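Local coordinates for peptide methionine sulfoxide reductase msrA/msrB (Neisseria meningitidis, PDB 3BQG), which reduces the S epimer of methionine sulfoxide, in peptides and proteins, back to methionine, probably through a sulfenic acid intermediate, at residues R4-A9 against D69-Y74; A54-V59 against G98-D103. The protein carries 1 engineered substitution. All coordinates share one frame; numbering follows the deposited sequence.

In the fold
Both contacts are buried, and both are built round strand 3-10, but on the two faces of one sheet. In contact 1, helix 68-78 packs on that strand through branched aliphatic side chains alone. Contact 2 joins strands 54-62 and 97-101, the two neighbours of strand 3-10, by reaching over it; here a tyrosine meets an alanine with its hydroxyl and a threonine with its ring edge, and both hydroxyls are hydrogen-bonded to other groups. The backbone ties the two together: Ile6 O pairs with Val59 N, and Ala9 N with Gly98 O. Together they illustrate how a central strand presents alternate residues to two environments, one purely apolar, the other mixed.

Contact 1 of 2, residues R4-A9 against D69-Y74; sequences RTIYLA and DDILQY
Ile71 of helix 68-78 and the pair Ile6 and Leu8 of strand 3-10 meet through a single methyl group. Ile71 CG2 touches Ile6 CG2 at 3.8 Å and, from the same position, reaches Leu8 CD1 at 4.0 Å, so one branch of the helix residue rests on two successive inward side chains of the strand. The isoleucines lie alongside each other and run in opposite senses, whereas Leu8 meets Ile71 at a slant. The chi1 of Ile71 puts that methyl there: with CG1 beside the backbone N (-67°), CG2 stands anti to the nitrogen and extends to the sheet. Leu72 adds a looser touch, its CD2 lying 4.4 Å from Leu8 CD2; its CB does not aim at the strand, but the end of the side chain bends nearer. No hydrogen bond crosses between the segments; the contact is apolar packing of four buried side chains.

The backbones stay well apart, with Ile6 CA and Ile71 CA 8.6 Å from each other. The axes approach to 10.5 Å and run in nearly the same direction, crossing at -25°, the spacing expected when a helix lies on a sheet with aliphatic side chains filling the gap. Tyr7, between the two strand residues, turns to the other face, where its ring meets Phe135.

Phe20 of helix 14-21 touches both Leu8 and Ile71 and extends the apolar layer, while Ile6 also packs on Val99 and Tyr101 of strand 97-101. Helix 68-78 belongs to the beta-alpha-beta crossover from strand 54-62 to strand 97-101, and it covers strand 3-10, which runs between those two; helix 14-21 lies beside it on the same face.

Contact 2 of 2, residues A54-V59 against G98-D103; sequences AETVKV and GVYYTD
Two parallel strands of a beta-alpha-beta crossover, 54-62 and 97-101, are joined here across the antiparallel strand 3-10 that separates them: Ala54 and Thr56 on one side meet Tyr100 on the other. Ala54 CB lies 4.1 Å from Tyr100 OH, and Thr56 OG1 comes to 4.0 Å from Tyr100 CE2, approaching the ring at its edge and close to its plane. Neither is a hydrogen bond; these are van der Waals touches made by a long side chain that bridges a whole strand.

The threonine hydroxyl is employed within its own strand. With OG1 beside the backbone N (chi1 -56°), Thr56 OG1 turns back and donates to Ala54 O at 3.0 Å. The hydroxyl reaches this carbonyl from well above its plane, 68° out of it, with a C=O...donor angle of 112°, and so does not lie on a lone pair. The other branch, Thr56 CG2, packs against Leu8 O of the middle strand.

The strand order 97-101, 3-10, 54-62, 26-34, with helices 14-21 and 68-78 in the two crossovers, is that of a ferredoxin-like fold, and the contact lies on the sheet face turned away from those helices. Ala9 of the middle strand touches both Thr56 and Tyr100, its small side chain forming the floor beneath their meeting.

Tyr100 folds back along its own strand, and one ring face lies over Gly98, whose C is 4.2 Å above the plane and displaced toward the rim. Its hydroxyl is hydrogen-bonded to Glu128 OE1, at the start of the adjoining strand 128-131. Between Ala54 and Thr56, Glu55 turns to the other face and pairs through OE1 with Phe13 N, next to Cys12, the residue found as sulfenic acid.

Contact 1 of 2, residues R4-A9 against D69-Y74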
ATOM      1  N   ARG A   4       0.815  -4.290  14.844  1.00 31.30           N
ATOM      2  CA  ARG A   4       0.057  -5.077  13.881  1.00 29.51           C
ATOM      3  C   ARG A   4       0.590  -4.692  12.510  1.00 26.55           C
ATOM      4  O   ARG A   4       1.163  -3.612  12.345  1.00 23.67           O
ATOM      5  CB  ARG A   4      -1.431  -4.745  13.955  1.00 32.89           C
ATOM      6  CG  ARG A   4      -2.170  -5.389  15.100  1.00 37.63           C
ATOM      7  CD  ARG A   4      -3.356  -4.525  15.451  1.00 43.55           C
ATOM      8  NE  ARG A   4      -4.336  -5.204  16.288  1.00 49.16           N
ATOM      9  CZ  ARG A   4      -5.362  -4.592  16.871  1.00 50.99           C
ATOM     10  NH1 ARG A   4      -6.215  -5.285  17.611  1.00 52.46           N
ATOM     11  NH2 ARG A   4      -5.526  -3.280  16.726  1.00 52.50           N
ATOM     12  N   THR A   5       0.389  -5.565  11.530  1.00 24.58           N
ATOM     13  CA  THR A   5       0.867  -5.307  10.182  1.00 22.67           C
ATOM     14  C   THR A   5      -0.219  -5.491   9.133  1.00 20.29           C
ATOM     15  O   THR A   5      -1.101  -6.335   9.279  1.00 20.40           O
ATOM     16  CB  THR A   5       2.045  -6.239   9.832  1.00 24.70           C
ATOM     17  OG1 THR A   5       3.141  -5.966  10.715  1.00 24.73           O
ATOM     18  CG2 THR A   5       2.500  -6.025   8.387  1.00 24.52           C
ATOM     19  N   ILE A   6      -0.154  -4.679   8.083  1.00 18.06           N
ATOM     20  CA  ILE A   6      -1.101  -4.756   6.980  1.00 16.77           C
ATOM     21  C   ILE A   6      -0.309  -4.442   5.710  1.00 16.76           C
ATOM     22  O   ILE A   6       0.646  -3.659   5.740  1.00 16.04           O
ATOM     23  CB  ILE A   6      -2.298  -3.766   7.178  1.00 14.88           C
ATOM     24  CG1 ILE A   6      -3.387  -4.043   6.140  1.00 13.30           C
ATOM     25  CG2 ILE A   6      -1.830  -2.325   7.064  1.00 15.18           C
ATOM     26  CD1 ILE A   6      -3.981  -5.429   6.228  1.00 10.77           C
ATOM     27  N   TYR A   7      -0.688  -5.073   4.604  1.00 17.08           N
ATOM     28  CA  TYR A   7       0.009  -4.897   3.328  1.00 16.78           C
ATOM     29  C   TYR A   7      -0.826  -4.062   2.363  1.00 16.01           C
ATOM     30  O   TYR A   7      -1.945  -4.436   2.015  1.00 16.75           O
ATOM     31  CB  TYR A   7       0.316  -6.276   2.738  1.00 15.61           C
ATOM     32  CG  TYR A   7       1.248  -7.100   3.612  1.00 14.84           C
ATOM     33  CD1 TYR A   7       2.605  -7.221   3.305  1.00 14.31           C
ATOM     34  CD2 TYR A   7       0.772  -7.749   4.754  1.00 16.35           C
ATOM     35  CE1 TYR A   7       3.466  -7.972   4.109  1.00 14.74           C
ATOM     36  CE2 TYR A   7       1.618  -8.498   5.569  1.00 14.40           C
ATOM     37  CZ  TYR A   7       2.965  -8.607   5.240  1.00 18.13           C
ATOM     38  OH  TYR A   7       3.803  -9.351   6.044  1.00 19.53           O
ATOM     39  N   LEU A   8      -0.265  -2.942   1.918  1.00 16.08           N
ATOM     40  CA  LEU A   8      -0.984  -2.017   1.047  1.00 15.00           C
ATOM     41  C   LEU A   8      -0.355  -1.785  -0.322  1.00 15.55           C
ATOM     42  O   LEU A   8       0.802  -1.378  -0.419  1.00 15.25           O
ATOM     43  CB  LEU A   8      -1.112  -0.667   1.755  1.00 14.45           C
ATOM     44  CG  LEU A   8      -1.632  -0.703   3.200  1.00 16.95           C
ATOM     45  CD1 LEU A   8      -1.501   0.682   3.821  1.00 15.28           C
ATOM     46  CD2 LEU A   8      -3.088  -1.173   3.222  1.00 17.04           C
ATOM     47  N   ALA A   9      -1.121  -2.036  -1.378  1.00 15.10           N
ATOM     48  CA  ALA A   9      -0.634  -1.808  -2.736  1.00 15.94           C
ATOM     49  C   ALA A   9      -1.380  -0.575  -3.255  1.00 16.34           C
ATOM     50  O   ALA A   9      -2.601  -0.606  -3.412  1.00 15.55           O
ATOM     51  CB  ALA A   9      -0.927  -3.024  -3.619  1.00 15.94           C
ATOM     52  N   ASP A  69      -8.725   0.549  10.611  1.00 24.46           N
ATOM     53  CA  ASP A  69      -9.525   1.504   9.858  1.00 26.10           C
ATOM     54  C   ASP A  69      -8.774   2.810   9.660  1.00 23.95           C
ATOM     55  O   ASP A  69      -8.806   3.382   8.573  1.00 23.36           O
ATOM     56  CB  ASP A  69     -10.852   1.802  10.549  1.00 29.65           C
ATOM     57  CG  ASP A  69     -11.711   2.752   9.735  1.00 34.82           C
ATOM     58  OD1 ASP A  69     -12.147   2.352   8.628  1.00 35.56           O
ATOM     59  OD2 ASP A  69     -11.931   3.899  10.186  1.00 35.91           O
ATOM     60  N   ASP A  70      -8.111   3.293  10.711  1.00 23.79           N
ATOM     61  CA  ASP A  70      -7.346   4.530  10.591  1.00 22.69           C
ATOM     62  C   ASP A  70      -6.359   4.352   9.444  1.00 22.01           C
ATOM     63  O   ASP A  70      -6.241   5.213   8.572  1.00 21.94           O
ATOM     64  CB  ASP A  70      -6.560   4.840  11.870  1.00 24.08           C
ATOM     65  CG  ASP A  70      -7.452   5.068  13.074  1.00 24.93           C
ATOM     66  OD1 ASP A  70      -8.633   5.439  12.893  1.00 25.66           O
ATOM     67  OD2 ASP A  70      -6.961   4.887  14.208  1.00 26.14           O
ATOM     68  N   ILE A  71      -5.654   3.221   9.449  1.00 19.50           N
ATOM     69  CA  ILE A  71      -4.677   2.929   8.398  1.00 19.48           C
ATOM     70  C   ILE A  71      -5.340   2.946   7.020  1.00 19.03           C
ATOM     71  O   ILE A  71      -4.779   3.474   6.058  1.00 18.86           O
ATOM     72  CB  ILE A  71      -4.014   1.547   8.611  1.00 17.48           C
ATOM     73  CG1 ILE A  71      -3.151   1.564   9.877  1.00 17.26           C
ATOM     74  CG2 ILE A  71      -3.172   1.179   7.392  1.00 17.13           C
ATOM     75  CD1 ILE A  71      -1.949   2.506   9.802  1.00 18.41           C
ATOM     76  N   LEU A  72      -6.536   2.366   6.926  1.00 19.36           N
ATOM     77  CA  LEU A  72      -7.241   2.335   5.651  1.00 20.12           C
ATOM     78  C   LEU A  72      -7.682   3.730   5.203  1.00 20.26           C
ATOM     79  O   LEU A  72      -7.661   4.036   4.007  1.00 20.60           O
ATOM     80  CB  LEU A  72      -8.441   1.388   5.725  1.00 18.95           C
ATOM     81  CG  LEU A  72      -8.072  -0.091   5.920  1.00 19.68           C
ATOM     82  CD1 LEU A  72      -9.333  -0.948   5.911  1.00 18.60           C
ATOM     83  CD2 LEU A  72      -7.127  -0.538   4.807  1.00 17.67           C
ATOM     84  N   GLN A  73      -8.080   4.580   6.147  1.00 19.35           N
ATOM     85  CA  GLN A  73      -8.490   5.932   5.781  1.00 18.67           C
ATOM     86  C   GLN A  73      -7.302   6.697   5.194  1.00 19.14           C
ATOM     87  O   GLN A  73      -7.449   7.408   4.201  1.00 20.39           O
ATOM     88  CB  GLN A  73      -9.064   6.672   6.992  1.00 21.77           C
ATOM     89  CG  GLN A  73     -10.336   6.033   7.540  1.00 23.88           C
ATOM     90  CD  GLN A  73     -11.429   5.908   6.486  1.00 24.31           C
ATOM     91  OE1 GLN A  73     -11.931   4.815   6.218  1.00 26.61           O
ATOM     92  NE2 GLN A  73     -11.803   7.029   5.888  1.00 24.59           N
ATOM     93  N   TYR A  74      -6.127   6.546   5.800  1.00 17.46           N
ATOM     94  CA  TYR A  74      -4.923   7.206   5.293  1.00 18.57           C
ATOM     95  C   TYR A  74      -4.630   6.690   3.882  1.00 18.22           C
ATOM     96  O   TYR A  74      -4.194   7.439   3.008  1.00 16.35           O
ATOM     97  CB  TYR A  74      -3.723   6.906   6.201  1.00 20.26           C
ATOM     98  CG  TYR A  74      -3.646   7.771   7.444  1.00 23.27           C
ATOM     99  CD1 TYR A  74      -3.409   9.145   7.347  1.00 25.32           C
ATOM    100  CD2 TYR A  74      -3.773   7.213   8.715  1.00 24.64           C
ATOM    101  CE1 TYR A  74      -3.292   9.942   8.484  1.00 26.04           C
ATOM    102  CE2 TYR A  74      -3.657   8.002   9.865  1.00 24.42           C
ATOM    103  CZ  TYR A  74      -3.413   9.364   9.738  1.00 26.93           C
ATOM    104  OH  TYR A  74      -3.269  10.150  10.858  1.00 28.41           O
TER

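Contact 2 of 2, residues A54-V59 against G98-D103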
ATOM      1  N   ALA A  54       2.594  -7.223  -7.077  1.00 13.19           N
ATOM      2  CA  ALA A  54       2.129  -5.848  -6.965  1.00 11.74           C
ATOM      3  C   ALA A  54       3.131  -5.100  -6.084  1.00 13.33           C
ATOM      4  O   ALA A  54       3.616  -5.653  -5.090  1.00 12.84           O
ATOM      5  CB  ALA A  54       0.763  -5.820  -6.313  1.00 11.18           C
ATOM      6  N   GLU A  55       3.467  -3.863  -6.445  1.00 14.56           N
ATOM      7  CA  GLU A  55       4.372  -3.100  -5.599  1.00 15.89           C
ATOM      8  C   GLU A  55       3.530  -2.832  -4.360  1.00 15.82           C
ATOM      9  O   GLU A  55       2.439  -2.261  -4.434  1.00 14.76           O
ATOM     10  CB  GLU A  55       4.832  -1.823  -6.303  1.00 16.46           C
ATOM     11  CG  GLU A  55       6.021  -2.107  -7.227  1.00 19.14           C
ATOM     12  CD  GLU A  55       6.581  -0.877  -7.903  1.00 21.09           C
ATOM     13  OE1 GLU A  55       6.556   0.211  -7.290  1.00 22.31           O
ATOM     14  OE2 GLU A  55       7.069  -1.004  -9.048  1.00 21.39           O
ATOM     15  N   THR A  56       4.039  -3.281  -3.223  1.00 14.50           N
ATOM     16  CA  THR A  56       3.315  -3.196  -1.965  1.00 15.10           C
ATOM     17  C   THR A  56       4.170  -2.645  -0.834  1.00 15.76           C
ATOM     18  O   THR A  56       5.396  -2.749  -0.859  1.00 16.10           O
ATOM     19  CB  THR A  56       2.817  -4.621  -1.577  1.00 15.24           C
ATOM     20  OG1 THR A  56       2.024  -5.153  -2.650  1.00 15.10           O
ATOM     21  CG2 THR A  56       1.999  -4.595  -0.297  1.00 14.89           C
ATOM     22  N   VAL A  57       3.512  -2.049   0.152  1.00 15.30           N
ATOM     23  CA  VAL A  57       4.207  -1.510   1.307  1.00 15.23           C
ATOM     24  C   VAL A  57       3.679  -2.234   2.537  1.00 15.50           C
ATOM     25  O   VAL A  57       2.483  -2.185   2.827  1.00 14.08           O
ATOM     26  CB  VAL A  57       3.959   0.008   1.473  1.00 14.88           C
ATOM     27  CG1 VAL A  57       4.622   0.504   2.746  1.00 16.46           C
ATOM     28  CG2 VAL A  57       4.513   0.766   0.272  1.00 13.50           C
ATOM     29  N   LYS A  58       4.571  -2.934   3.236  1.00 16.79           N
ATOM     30  CA  LYS A  58       4.205  -3.652   4.452  1.00 17.84           C
ATOM     31  C   LYS A  58       4.239  -2.612   5.569  1.00 16.82           C
ATOM     32  O   LYS A  58       5.307  -2.124   5.936  1.00 16.50           O
ATOM     33  CB  LYS A  58       5.221  -4.769   4.732  1.00 18.71           C
ATOM     34  CG  LYS A  58       5.000  -5.528   6.040  1.00 21.13           C
ATOM     35  CD  LYS A  58       6.017  -6.660   6.211  1.00 23.45           C
ATOM     36  CE  LYS A  58       7.426  -6.147   6.487  1.00 27.84           C
ATOM     37  NZ  LYS A  58       7.611  -5.633   7.889  1.00 31.66           N
ATOM     38  N   VAL A  59       3.070  -2.274   6.102  1.00 17.63           N
ATOM     39  CA  VAL A  59       2.969  -1.268   7.151  1.00 17.18           C
ATOM     40  C   VAL A  59       2.790  -1.861   8.540  1.00 18.19           C
ATOM     41  O   VAL A  59       1.856  -2.619   8.783  1.00 18.04           O
ATOM     42  CB  VAL A  59       1.783  -0.308   6.885  1.00 16.87           C
ATOM     43  CG1 VAL A  59       1.705   0.754   7.984  1.00 16.40           C
ATOM     44  CG2 VAL A  59       1.943   0.344   5.514  1.00 16.01           C
ATOM     45  N   GLY A  98      -4.667  -2.658  -3.808  1.00 12.25           N
ATOM     46  CA  GLY A  98      -5.112  -3.777  -3.010  1.00 12.07           C
ATOM     47  C   GLY A  98      -4.693  -3.702  -1.561  1.00 12.37           C
ATOM     48  O   GLY A  98      -3.739  -3.004  -1.209  1.00 12.72           O
ATOM     49  N   VAL A  99      -5.433  -4.416  -0.718  1.00 12.08           N
ATOM     50  CA  VAL A  99      -5.144  -4.492   0.709  1.00 12.26           C
ATOM     51  C   VAL A  99      -5.009  -6.001   0.967  1.00 12.18           C
ATOM     52  O   VAL A  99      -5.934  -6.760   0.669  1.00 13.03           O
ATOM     53  CB  VAL A  99      -6.317  -3.916   1.551  1.00 14.49           C
ATOM     54  CG1 VAL A  99      -6.020  -4.083   3.039  1.00 12.90           C
ATOM     55  CG2 VAL A  99      -6.541  -2.431   1.199  1.00 13.11           C
ATOM     56  N   TYR A 100      -3.871  -6.441   1.497  1.00 12.26           N
ATOM     57  CA  TYR A 100      -3.662  -7.863   1.754  1.00 12.30           C
ATOM     58  C   TYR A 100      -3.431  -8.093   3.239  1.00 12.89           C
ATOM     59  O   TYR A 100      -2.678  -7.373   3.888  1.00 13.75           O
ATOM     60  CB  TYR A 100      -2.488  -8.391   0.920  1.00 12.72           C
ATOM     61  CG  TYR A 100      -2.555  -7.956  -0.533  1.00 12.68           C
ATOM     62  CD1 TYR A 100      -3.665  -8.257  -1.327  1.00 13.84           C
ATOM     63  CD2 TYR A 100      -1.529  -7.197  -1.097  1.00 16.64           C
ATOM     64  CE1 TYR A 100      -3.750  -7.798  -2.659  1.00 14.19           C
ATOM     65  CE2 TYR A 100      -1.601  -6.734  -2.419  1.00 13.93           C
ATOM     66  CZ  TYR A 100      -2.709  -7.033  -3.188  1.00 15.55           C
ATOM     67  OH  TYR A 100      -2.778  -6.527  -4.471  1.00 14.93           O
ATOM     68  N   TYR A 101      -4.068  -9.124   3.774  1.00 13.50           N
ATOM     69  CA  TYR A 101      -3.987  -9.406   5.203  1.00 15.89           C
ATOM     70  C   TYR A 101      -3.467 -10.797   5.566  1.00 17.90           C
ATOM     71  O   TYR A 101      -3.570 -11.734   4.780  1.00 17.55           O
ATOM     72  CB  TYR A 101      -5.378  -9.222   5.800  1.00 12.85           C
ATOM     73  CG  TYR A 101      -6.413 -10.062   5.093  1.00 13.82           C
ATOM     74  CD1 TYR A 101      -6.571 -11.415   5.401  1.00 13.71           C
ATOM     75  CD2 TYR A 101      -7.185  -9.533   4.057  1.00 12.43           C
ATOM     76  CE1 TYR A 101      -7.463 -12.214   4.692  1.00 13.59           C
ATOM     77  CE2 TYR A 101      -8.075 -10.326   3.347  1.00 12.30           C
ATOM     78  CZ  TYR A 101      -8.212 -11.665   3.662  1.00 13.47           C
ATOM     79  OH  TYR A 101      -9.075 -12.455   2.939  1.00 14.65           O
ATOM     80  N   THR A 102      -2.943 -10.910   6.786  1.00 20.10           N
ATOM     81  CA  THR A 102      -2.416 -12.165   7.308  1.00 22.36           C
ATOM     82  C   THR A 102      -3.363 -12.772   8.346  1.00 23.60           C
ATOM     83  O   THR A 102      -3.186 -13.920   8.758  1.00 23.60           O
ATOM     84  CB  THR A 102      -1.024 -11.970   7.940  1.00 22.73           C
ATOM     85  OG1 THR A 102      -1.082 -10.925   8.915  1.00 25.09           O
ATOM     86  CG2 THR A 102      -0.007 -11.600   6.868  1.00 23.57           C
ATOM     87  N   ASP A 103      -4.363 -11.996   8.768  1.00 23.77           N
ATOM     88  CA  ASP A 103      -5.365 -12.452   9.741  1.00 23.80           C
ATOM     89  C   ASP A 103      -6.711 -12.519   9.015  1.00 23.63           C
ATOM     90  O   ASP A 103      -7.261 -11.493   8.625  1.00 22.33           O
ATOM     91  CB  ASP A 103      -5.477 -11.466  10.909  1.00 25.98           C
ATOM     92  CG  ASP A 103      -6.463 -11.927  11.982  1.00 27.08           C
ATOM     93  OD1 ASP A 103      -7.359 -12.747  11.681  1.00 26.36           O
ATOM     94  OD2 ASP A 103      -6.345 -11.453  13.130  1.00 28.57           O
TER